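Local coordinates for protein putative short-chain dehydrogenase/reductase (Burkholderia xenovorans, PDB 5K9Z) that probably interconverts alcohols and carbonyl compounds with NAD or NADP, as a member of the short-chain dehydrogenase/reductase family, at residues F41-D46 with T63-D68; C91-A96 with L144-T149; R185-A190 with R241-H246. One frame throughout, in Å; residues are numbered along the deposited sequence.

How the interactions relate
All three contacts belong to one parallel Rossmann-type sheet, at different distances from its middle. Interaction 2 is the core: every touching residue is buried, it joins strands 91-94 and 141-146, and its centre lies about 3 Å from that of the chain. Interaction 1 pairs 41-46 with 63-66, the outermost strand on that side, and is partly exposed. Interaction 3, toward the other border, holds strand 184-191 to the loop before strand 247-250. Interactions 1 and 2 rest chiefly on backbone bonds between strands; interaction 3 adds arginine and asparagine side-chain bonds to backbone ones. Interactions 2 and 3 meet directly, since A147 N and S145 O probably bond to V189, whereas interaction 1 touches neither.

Interaction 1: F41-D46 with T63-D68; sequences FVVLAD and TFAYTD
Strands 41-46 and 63-66 pair in parallel at one border of the Rossmann-type sheet, 63-66 being its outermost strand within the chain. Helix 49-58 connects them, making a classic beta-alpha-beta unit. V43 lies beside T63 and L44 beside F64. The backbone bonds pass back and forth: T63 N donates to V42 O, and L44 N to T63 O at 2.7 Å. A65 N in turn donates to L44 O at 2.8 Å. D46 N is left buried without a partner, but just past strand 63-66 T67 N donates to D46 O at 2.9 Å.

On the side of V43, small groups pack closely. V43 CG1 lies 4.0 Å from A65 CB, and A45 CB meets T67 OG1 at 3.4 Å. That hydroxyl donates to A65 O, which fixes its rotation; alanine and threonine suit this narrow place. T63 can use its hydroxyl at the border: OG1 shares a water with V42 O.

On the L44 side, F64 extends its ring along the neighbouring strand. CG stands anti to the backbone N (chi1 170°), which carries CD1 to 3.3 Å from L44 O and CZ to 3.4 Å from D46 O, both carbonyls approaching the ring obliquely. L44 CD1 packs against T63 O. The D46 side chain leaves its strand away from 63-68, and its OD2 accepts from A24 N. An acidic residue at this strand end is consistent with the cofactor-ribose aspartate of many NAD-dependent relatives.

Helix 72-86 covers the V43 and T67 face through A82 and A78, whereas L44 meets L55 of helix 49-58 and A32 of helix 26-37; strand 17-21 bonds to the far edge of 41-46.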
loop_
_atom_site.group_PDB
_atom_site.type_symbol
_atom_site.label_atom_id
_atom_site.label_comp_id
_atom_site.label_asym_id
_atom_site.label_seq_id
_atom_site.Cartn_x
_atom_site.Cartn_y
_atom_site.Cartn_z
ATOM N N PHE C 41 -24.407 -1.502 -25.062
ATOM C CA PHE C 41 -24.941 -2.849 -25.268
ATOM C C PHE C 41 -24.251 -3.805 -24.311
ATOM O O PHE C 41 -23.031 -3.968 -24.380
ATOM C CB PHE C 41 -24.707 -3.325 -26.704
ATOM C CG PHE C 41 -25.381 -2.499 -27.743
ATOM C CD1 PHE C 41 -26.706 -2.745 -28.081
ATOM C CD2 PHE C 41 -24.691 -1.511 -28.416
ATOM C CE1 PHE C 41 -27.338 -2.003 -29.053
ATOM C CE2 PHE C 41 -25.319 -0.759 -29.390
ATOM C CZ PHE C 41 -26.646 -1.000 -29.706
ATOM N N VAL C 42 -25.018 -4.456 -23.439
ATOM C CA VAL C 42 -24.449 -5.240 -22.348
ATOM C C VAL C 42 -24.749 -6.715 -22.570
ATOM O O VAL C 42 -25.903 -7.102 -22.795
ATOM C CB VAL C 42 -24.973 -4.777 -20.979
ATOM C CG1 VAL C 42 -24.343 -5.612 -19.868
ATOM C CG2 VAL C 42 -24.700 -3.262 -20.772
ATOM N N VAL C 43 -23.713 -7.533 -22.496
ATOM C CA VAL C 43 -23.856 -8.978 -22.415
ATOM C C VAL C 43 -23.643 -9.341 -20.955
ATOM O O VAL C 43 -22.581 -9.051 -20.387
ATOM C CB VAL C 43 -22.859 -9.706 -23.327
ATOM C CG1 VAL C 43 -22.948 -11.220 -23.103
ATOM C CG2 VAL C 43 -23.126 -9.377 -24.805
ATOM N N LEU C 44 -24.668 -9.928 -20.342
ATOM C CA LEU C 44 -24.632 -10.319 -18.938
ATOM C C LEU C 44 -24.176 -11.766 -18.813
ATOM O O LEU C 44 -24.855 -12.679 -19.295
ATOM C CB LEU C 44 -26.015 -10.153 -18.316
ATOM C CG LEU C 44 -26.467 -8.731 -17.993
ATOM C CD1 LEU C 44 -26.920 -8.002 -19.228
ATOM C CD2 LEU C 44 -27.592 -8.847 -17.008
ATOM N N ALA C 45 -23.065 -11.986 -18.122
ATOM C CA ALA C 45 -22.520 -13.326 -17.969
ATOM C C ALA C 45 -22.626 -13.737 -16.511
ATOM O O ALA C 45 -22.237 -12.974 -15.618
ATOM C CB ALA C 45 -21.067 -13.403 -18.437
ATOM N N ASP C 46 -23.171 -14.930 -16.278
ATOM C CA ASP C 46 -23.323 -15.470 -14.935
ATOM C C ASP C 46 -23.760 -16.921 -15.066
ATOM O O ASP C 46 -24.121 -17.386 -16.151
ATOM C CB ASP C 46 -24.340 -14.658 -14.122
ATOM C CG ASP C 46 -24.039 -14.661 -12.624
ATOM O OD1 ASP C 46 -23.690 -15.723 -12.087
ATOM O OD2 ASP C 46 -24.144 -13.598 -11.984
ATOM N N THR C 63 -28.419 -8.887 -23.240
ATOM C CA THR C 63 -28.649 -10.317 -23.414
ATOM C C THR C 63 -27.859 -11.059 -22.344
ATOM O O THR C 63 -26.877 -10.543 -21.806
ATOM C CB THR C 63 -28.244 -10.822 -24.818
ATOM O OG1 THR C 63 -26.850 -10.606 -25.022
ATOM C CG2 THR C 63 -29.000 -10.093 -25.909
ATOM N N PHE C 64 -28.300 -12.274 -22.035
ATOM C CA PHE C 64 -27.665 -13.118 -21.034
ATOM C C PHE C 64 -26.856 -14.208 -21.721
ATOM O O PHE C 64 -27.270 -14.736 -22.752
ATOM C CB PHE C 64 -28.711 -13.754 -20.117
ATOM C CG PHE C 64 -28.158 -14.814 -19.218
ATOM C CD1 PHE C 64 -27.393 -14.471 -18.120
ATOM C CD2 PHE C 64 -28.403 -16.158 -19.475
ATOM C CE1 PHE C 64 -26.877 -15.447 -17.284
ATOM C CE2 PHE C 64 -27.895 -17.139 -18.647
ATOM C CZ PHE C 64 -27.125 -16.783 -17.549
ATOM N N ALA C 65 -25.688 -14.526 -21.167
ATOM C CA ALA C 65 -24.860 -15.607 -21.706
ATOM C C ALA C 65 -24.319 -16.400 -20.529
ATOM O O ALA C 65 -23.478 -15.894 -19.779
ATOM C CB ALA C 65 -23.725 -15.070 -22.575
ATOM N N TYR C 66 -24.780 -17.650 -20.392
ATOM C CA TYR C 66 -24.374 -18.486 -19.270
ATOM C C TYR C 66 -22.859 -18.612 -19.259
ATOM O O TYR C 66 -22.253 -18.976 -20.274
ATOM C CB TYR C 66 -25.019 -19.875 -19.370
ATOM C CG TYR C 66 -24.742 -20.736 -18.161
ATOM C CD1 TYR C 66 -23.501 -21.352 -17.979
ATOM C CD2 TYR C 66 -25.722 -20.943 -17.199
ATOM C CE1 TYR C 66 -23.245 -22.143 -16.855
ATOM C CE2 TYR C 66 -25.476 -21.733 -16.072
ATOM C CZ TYR C 66 -24.235 -22.327 -15.911
ATOM O OH TYR C 66 -23.984 -23.095 -14.798
ATOM N N THR C 67 -22.240 -18.293 -18.123
ATOM C CA THR C 67 -20.777 -18.270 -18.053
ATOM C C THR C 67 -20.306 -18.600 -16.648
ATOM O O THR C 67 -20.515 -17.804 -15.731
ATOM C CB THR C 67 -20.218 -16.907 -18.448
ATOM O OG1 THR C 67 -20.761 -16.510 -19.701
ATOM C CG2 THR C 67 -18.700 -16.989 -18.542
ATOM N N ASP C 68 -19.619 -19.726 -16.505
ATOM C CA ASP C 68 -18.829 -20.034 -15.318
ATOM C C ASP C 68 -17.394 -19.597 -15.604
ATOM O O ASP C 68 -16.682 -20.267 -16.364
ATOM C CB ASP C 68 -18.917 -21.528 -15.020
ATOM C CG ASP C 68 -18.121 -21.945 -13.805
ATOM O OD1 ASP C 68 -17.261 -21.184 -13.325
ATOM O OD2 ASP C 68 -18.359 -23.069 -13.340
HETATM O O HOH W 1 -26.430 -7.649 -25.833
#

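Interaction 2: C91-A96 with L144-T149; sequences CMVNNA and LSVAST
V93 lies beside L144 and N94 beside S145, held by backbone hydrogen bonds as parallel neighbours in the centre of the Rossmann-type sheet. L144 N donates to M92 O and N94 N to L144 O, each at 2.7 Å, and V146 N donates to N94 O at 2.9 Å. The strand axes differ by only 19° in direction.

One polar side-chain bond lies on the N94 face. N94 ND2 donates to S145 OG at 3.2 Å, with the hydroxyl oxygen 9° from the amide plane. N94 CG, anti to its carbonyl carbon (chi1 -60°), brings the amide over the next strand, where a compact serine can receive it inside the buried core.

Apolar contacts fill the opposite face: C91 SG touches L144 CD1 at 3.9 Å, and V93 CG1 lies 4.2 Å from V146 CG2. Branched carbon chains and a thiol fit a place shut off from solvent. Past the strand ends a water takes over, accepting from A96 N and donating to V146 O, which K165 also binds.

Helix 225-236 packs on the C91 and L144 face through A236, L232 and L235, helix 110-138 on N94 and S145, and strand 17-21 flanks 91-94.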
loop_
_atom_site.group_PDB
_atom_site.type_symbol
_atom_site.label_atom_id
_atom_site.label_comp_id
_atom_site.label_asym_id
_atom_site.label_seq_id
_atom_site.Cartn_x
_atom_site.Cartn_y
_atom_site.Cartn_z
ATOM N N CYS C 91 -15.544 -3.138 -23.665
ATOM C CA CYS C 91 -15.263 -3.142 -22.241
ATOM C C CYS C 91 -15.524 -4.535 -21.696
ATOM O O CYS C 91 -16.562 -5.133 -21.989
ATOM C CB CYS C 91 -16.120 -2.103 -21.504
ATOM S SG CYS C 91 -15.829 -2.107 -19.721
ATOM N N MET C 92 -14.562 -5.068 -20.951
ATOM C CA MET C 92 -14.699 -6.351 -20.272
ATOM C C MET C 92 -14.646 -6.113 -18.768
ATOM O O MET C 92 -13.730 -5.443 -18.286
ATOM C CB MET C 92 -13.580 -7.301 -20.680
ATOM C CG MET C 92 -13.583 -8.615 -19.917
ATOM S SD MET C 92 -14.882 -9.701 -20.505
ATOM C CE MET C 92 -14.535 -11.217 -19.606
ATOM N N VAL C 93 -15.595 -6.672 -18.020
ATOM C CA VAL C 93 -15.605 -6.531 -16.563
ATOM C C VAL C 93 -15.490 -7.920 -15.942
ATOM O O VAL C 93 -16.436 -8.715 -15.989
ATOM C CB VAL C 93 -16.852 -5.795 -16.061
ATOM C CG1 VAL C 93 -16.805 -5.656 -14.536
ATOM C CG2 VAL C 93 -16.929 -4.407 -16.679
ATOM N N ASN C 94 -14.333 -8.217 -15.356
ATOM C CA ASN C 94 -14.106 -9.479 -14.656
ATOM C C ASN C 94 -14.582 -9.304 -13.227
ATOM O O ASN C 94 -13.885 -8.710 -12.404
ATOM C CB ASN C 94 -12.636 -9.864 -14.677
ATOM C CG ASN C 94 -12.111 -10.032 -16.072
ATOM O OD1 ASN C 94 -12.655 -10.810 -16.852
ATOM N ND2 ASN C 94 -11.071 -9.276 -16.413
ATOM N N ASN C 95 -15.774 -9.812 -12.937
ATOM C CA ASN C 95 -16.410 -9.627 -11.643
ATOM C C ASN C 95 -16.982 -10.954 -11.155
ATOM O O ASN C 95 -17.557 -11.721 -11.936
ATOM C CB ASN C 95 -17.505 -8.558 -11.736
ATOM C CG ASN C 95 -18.430 -8.563 -10.531
ATOM O OD1 ASN C 95 -19.546 -9.090 -10.592
ATOM N ND2 ASN C 95 -17.969 -7.998 -9.432
ATOM N N ALA C 96 -16.817 -11.224 -9.862
ATOM C CA ALA C 96 -17.418 -12.403 -9.247
ATOM C C ALA C 96 -17.845 -12.056 -7.832
ATOM O O ALA C 96 -17.058 -11.491 -7.067
ATOM C CB ALA C 96 -16.451 -13.593 -9.231
ATOM N N LEU C 144 -11.467 -4.446 -17.260
ATOM C CA LEU C 144 -11.618 -4.020 -15.872
ATOM C C LEU C 144 -11.889 -5.228 -14.992
ATOM O O LEU C 144 -12.687 -6.094 -15.349
ATOM C CB LEU C 144 -12.757 -2.995 -15.735
ATOM C CG LEU C 144 -12.620 -1.719 -16.564
ATOM C CD1 LEU C 144 -13.887 -0.872 -16.526
ATOM C CD2 LEU C 144 -11.427 -0.920 -16.062
ATOM N N SER C 145 -11.224 -5.290 -13.840
ATOM C CA SER C 145 -11.406 -6.390 -12.907
ATOM C C SER C 145 -11.840 -5.839 -11.555
ATOM O O SER C 145 -11.280 -4.855 -11.064
ATOM C CB SER C 145 -10.123 -7.211 -12.754
ATOM O OG SER C 145 -9.704 -7.752 -14.003
ATOM N N VAL C 146 -12.825 -6.483 -10.940
ATOM C CA VAL C 146 -13.286 -6.073 -9.613
ATOM C C VAL C 146 -12.431 -6.848 -8.621
ATOM O O VAL C 146 -12.649 -8.048 -8.387
ATOM C CB VAL C 146 -14.779 -6.335 -9.423
ATOM C CG1 VAL C 146 -15.241 -5.931 -7.984
ATOM C CG2 VAL C 146 -15.572 -5.586 -10.502
ATOM N N ALA C 147 -11.417 -6.180 -8.078
ATOM C CA ALA C 147 -10.587 -6.836 -7.081
ATOM C C ALA C 147 -11.221 -6.552 -5.725
ATOM O O ALA C 147 -12.425 -6.760 -5.569
ATOM C CB ALA C 147 -9.131 -6.368 -7.166
ATOM N N SER C 148 -10.458 -6.010 -4.781
ATOM C CA SER C 148 -10.909 -5.788 -3.407
ATOM C C SER C 148 -9.777 -5.123 -2.643
ATOM O O SER C 148 -8.611 -5.249 -3.015
ATOM C CB SER C 148 -11.281 -7.104 -2.714
ATOM O OG SER C 148 -11.351 -6.930 -1.321
ATOM N N THR C 149 -10.128 -4.472 -1.524
ATOM C CA THR C 149 -9.100 -3.998 -0.608
ATOM C C THR C 149 -8.224 -5.142 -0.115
ATOM O O THR C 149 -7.055 -4.923 0.231
ATOM C CB THR C 149 -9.737 -3.281 0.597
ATOM O OG1 THR C 149 -10.761 -4.102 1.158
ATOM C CG2 THR C 149 -10.358 -1.985 0.174
HETATM O O HOH W 2 -14.700 -9.903 -8.296
#

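Interaction 3: R185-A190 with R241-H246; sequences RVNAVA and RHVNAH
V186 and N187 receive the loop before the last strand of the Rossmann-type sheet, so that 241-246 is fastened to strand 184-191 just ahead of strand 247-250 in the chain. The tight part centres on N187. Its amide points both ends into the loop: OD1 accepts from H246 N at 2.8 Å in the carbonyl plane, and ND2 donates to V243 O at 2.9 Å from above that carbonyl's plane. Asparagine suits this place because one flat group can offer both an acceptor and a donor to backbone. Backbone-to-backbone bonds run beside it, A245 N to V186 O at 2.7 Å and A188 N to H246 O. N244 contributes a mimic of a backbone carbonyl, its OD1 accepting from V186 N at 2.9 Å.

Toward solvent the contact is looser. R241 is exposed, as is H246 despite its bonded backbone, and R241 CA merely lies over one face of the R185 guanidinium. R185 reaches from this side inward: CD lies against R241 O, and NH2 donates to L235 O of helix 225-236. The bend at chi3 (-68°) turns the guanidinium so that V243 O, already bonded to N187 ND2, also accepts from R185 NH1, 3.1 Å away and 12° from the guanidinium plane.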
loop_
_atom_site.group_PDB
_atom_site.type_symbol
_atom_site.label_atom_id
_atom_site.label_comp_id
_atom_site.label_asym_id
_atom_site.label_seq_id
_atom_site.Cartn_x
_atom_site.Cartn_y
_atom_site.Cartn_z
ATOM N N ARG C 185 -6.481 -0.725 -22.564
ATOM C CA ARG C 185 -6.216 -0.395 -21.172
ATOM C C ARG C 185 -6.679 -1.519 -20.262
ATOM O O ARG C 185 -7.615 -2.248 -20.591
ATOM C CB ARG C 185 -6.911 0.905 -20.756
ATOM C CG ARG C 185 -6.396 2.154 -21.446
ATOM C CD ARG C 185 -7.042 3.400 -20.837
ATOM N NE ARG C 185 -8.461 3.458 -21.137
ATOM C CZ ARG C 185 -9.427 3.415 -20.227
ATOM N NH1 ARG C 185 -9.132 3.327 -18.931
ATOM N NH2 ARG C 185 -10.690 3.477 -20.617
ATOM N N VAL C 186 -5.978 -1.681 -19.134
ATOM C CA VAL C 186 -6.319 -2.681 -18.121
ATOM C C VAL C 186 -6.263 -2.002 -16.754
ATOM O O VAL C 186 -5.225 -1.453 -16.377
ATOM C CB VAL C 186 -5.382 -3.903 -18.139
ATOM C CG1 VAL C 186 -5.952 -5.042 -17.245
ATOM C CG2 VAL C 186 -5.110 -4.406 -19.591
ATOM N N ASN C 187 -7.362 -2.073 -16.002
ATOM C CA ASN C 187 -7.466 -1.423 -14.703
ATOM C C ASN C 187 -8.243 -2.324 -13.748
ATOM O O ASN C 187 -8.811 -3.346 -14.137
ATOM C CB ASN C 187 -8.148 -0.057 -14.795
ATOM C CG ASN C 187 -7.292 0.982 -15.505
ATOM O OD1 ASN C 187 -6.284 1.434 -14.971
ATOM N ND2 ASN C 187 -7.706 1.375 -16.699
ATOM N N ALA C 188 -8.260 -1.929 -12.478
ATOM C CA ALA C 188 -8.998 -2.670 -11.471
ATOM C C ALA C 188 -9.689 -1.681 -10.540
ATOM O O ALA C 188 -9.278 -0.525 -10.425
ATOM C CB ALA C 188 -8.067 -3.598 -10.691
ATOM N N VAL C 189 -10.773 -2.134 -9.903
ATOM C CA VAL C 189 -11.418 -1.403 -8.820
ATOM C C VAL C 189 -11.341 -2.274 -7.577
ATOM O O VAL C 189 -11.452 -3.504 -7.665
ATOM C CB VAL C 189 -12.886 -1.025 -9.126
ATOM C CG1 VAL C 189 -12.960 -0.064 -10.296
ATOM C CG2 VAL C 189 -13.740 -2.268 -9.379
ATOM N N ALA C 190 -11.141 -1.639 -6.421
ATOM C CA ALA C 190 -10.963 -2.363 -5.166
ATOM C C ALA C 190 -12.000 -1.863 -4.169
ATOM O O ALA C 190 -11.745 -0.907 -3.415
ATOM C CB ALA C 190 -9.539 -2.203 -4.635
ATOM N N ARG C 241 -8.953 7.832 -20.322
ATOM C CA ARG C 241 -8.171 7.200 -21.381
ATOM C C ARG C 241 -6.678 7.123 -21.073
ATOM O O ARG C 241 -5.974 6.366 -21.740
ATOM C CB ARG C 241 -8.428 7.902 -22.716
ATOM C CG ARG C 241 -8.050 9.368 -22.800
ATOM C CD ARG C 241 -8.712 9.991 -24.035
ATOM N NE ARG C 241 -8.320 11.380 -24.224
ATOM C CZ ARG C 241 -8.875 12.418 -23.599
ATOM N NH1 ARG C 241 -9.861 12.230 -22.725
ATOM N NH2 ARG C 241 -8.429 13.650 -23.840
ATOM N N HIS C 242 -6.177 7.846 -20.072
ATOM C CA HIS C 242 -4.796 7.678 -19.626
ATOM C C HIS C 242 -4.687 7.129 -18.210
ATOM O O HIS C 242 -3.586 7.122 -17.641
ATOM C CB HIS C 242 -4.036 8.998 -19.766
ATOM C CG HIS C 242 -3.791 9.368 -21.189
ATOM N ND1 HIS C 242 -4.598 10.242 -21.877
ATOM C CD2 HIS C 242 -2.891 8.900 -22.086
ATOM C CE1 HIS C 242 -4.178 10.337 -23.124
ATOM N NE2 HIS C 242 -3.141 9.534 -23.276
ATOM N N VAL C 243 -5.793 6.658 -17.629
ATOM C CA VAL C 243 -5.752 5.854 -16.415
ATOM C C VAL C 243 -5.549 4.405 -16.847
ATOM O O VAL C 243 -6.392 3.828 -17.548
ATOM C CB VAL C 243 -7.031 6.026 -15.576
ATOM C CG1 VAL C 243 -6.965 5.181 -14.274
ATOM C CG2 VAL C 243 -7.250 7.516 -15.245
ATOM N N ASN C 244 -4.415 3.828 -16.459
ATOM C CA ASN C 244 -4.039 2.508 -16.922
ATOM C C ASN C 244 -3.265 1.801 -15.821
ATOM O O ASN C 244 -2.466 2.427 -15.125
ATOM C CB ASN C 244 -3.175 2.583 -18.204
ATOM C CG ASN C 244 -3.170 1.256 -18.957
ATOM O OD1 ASN C 244 -4.153 0.527 -18.899
ATOM N ND2 ASN C 244 -2.072 0.935 -19.637
ATOM N N ALA C 245 -3.507 0.494 -15.681
ATOM C CA ALA C 245 -2.890 -0.346 -14.658
ATOM C C ALA C 245 -3.222 0.102 -13.243
ATOM O O ALA C 245 -2.569 -0.331 -12.289
ATOM C CB ALA C 245 -1.371 -0.410 -14.824
ATOM N N HIS C 246 -4.235 0.933 -13.079
ATOM C CA HIS C 246 -4.500 1.555 -11.785
ATOM C C HIS C 246 -5.471 0.707 -10.979
ATOM O O HIS C 246 -6.322 0.011 -11.538
ATOM C CB HIS C 246 -5.081 2.961 -11.966
ATOM C CG HIS C 246 -5.350 3.685 -10.674
ATOM N ND1 HIS C 246 -4.374 3.918 -9.730
ATOM C CD2 HIS C 246 -6.490 4.218 -10.175
ATOM C CE1 HIS C 246 -4.898 4.575 -8.708
ATOM N NE2 HIS C 246 -6.182 4.774 -8.955
#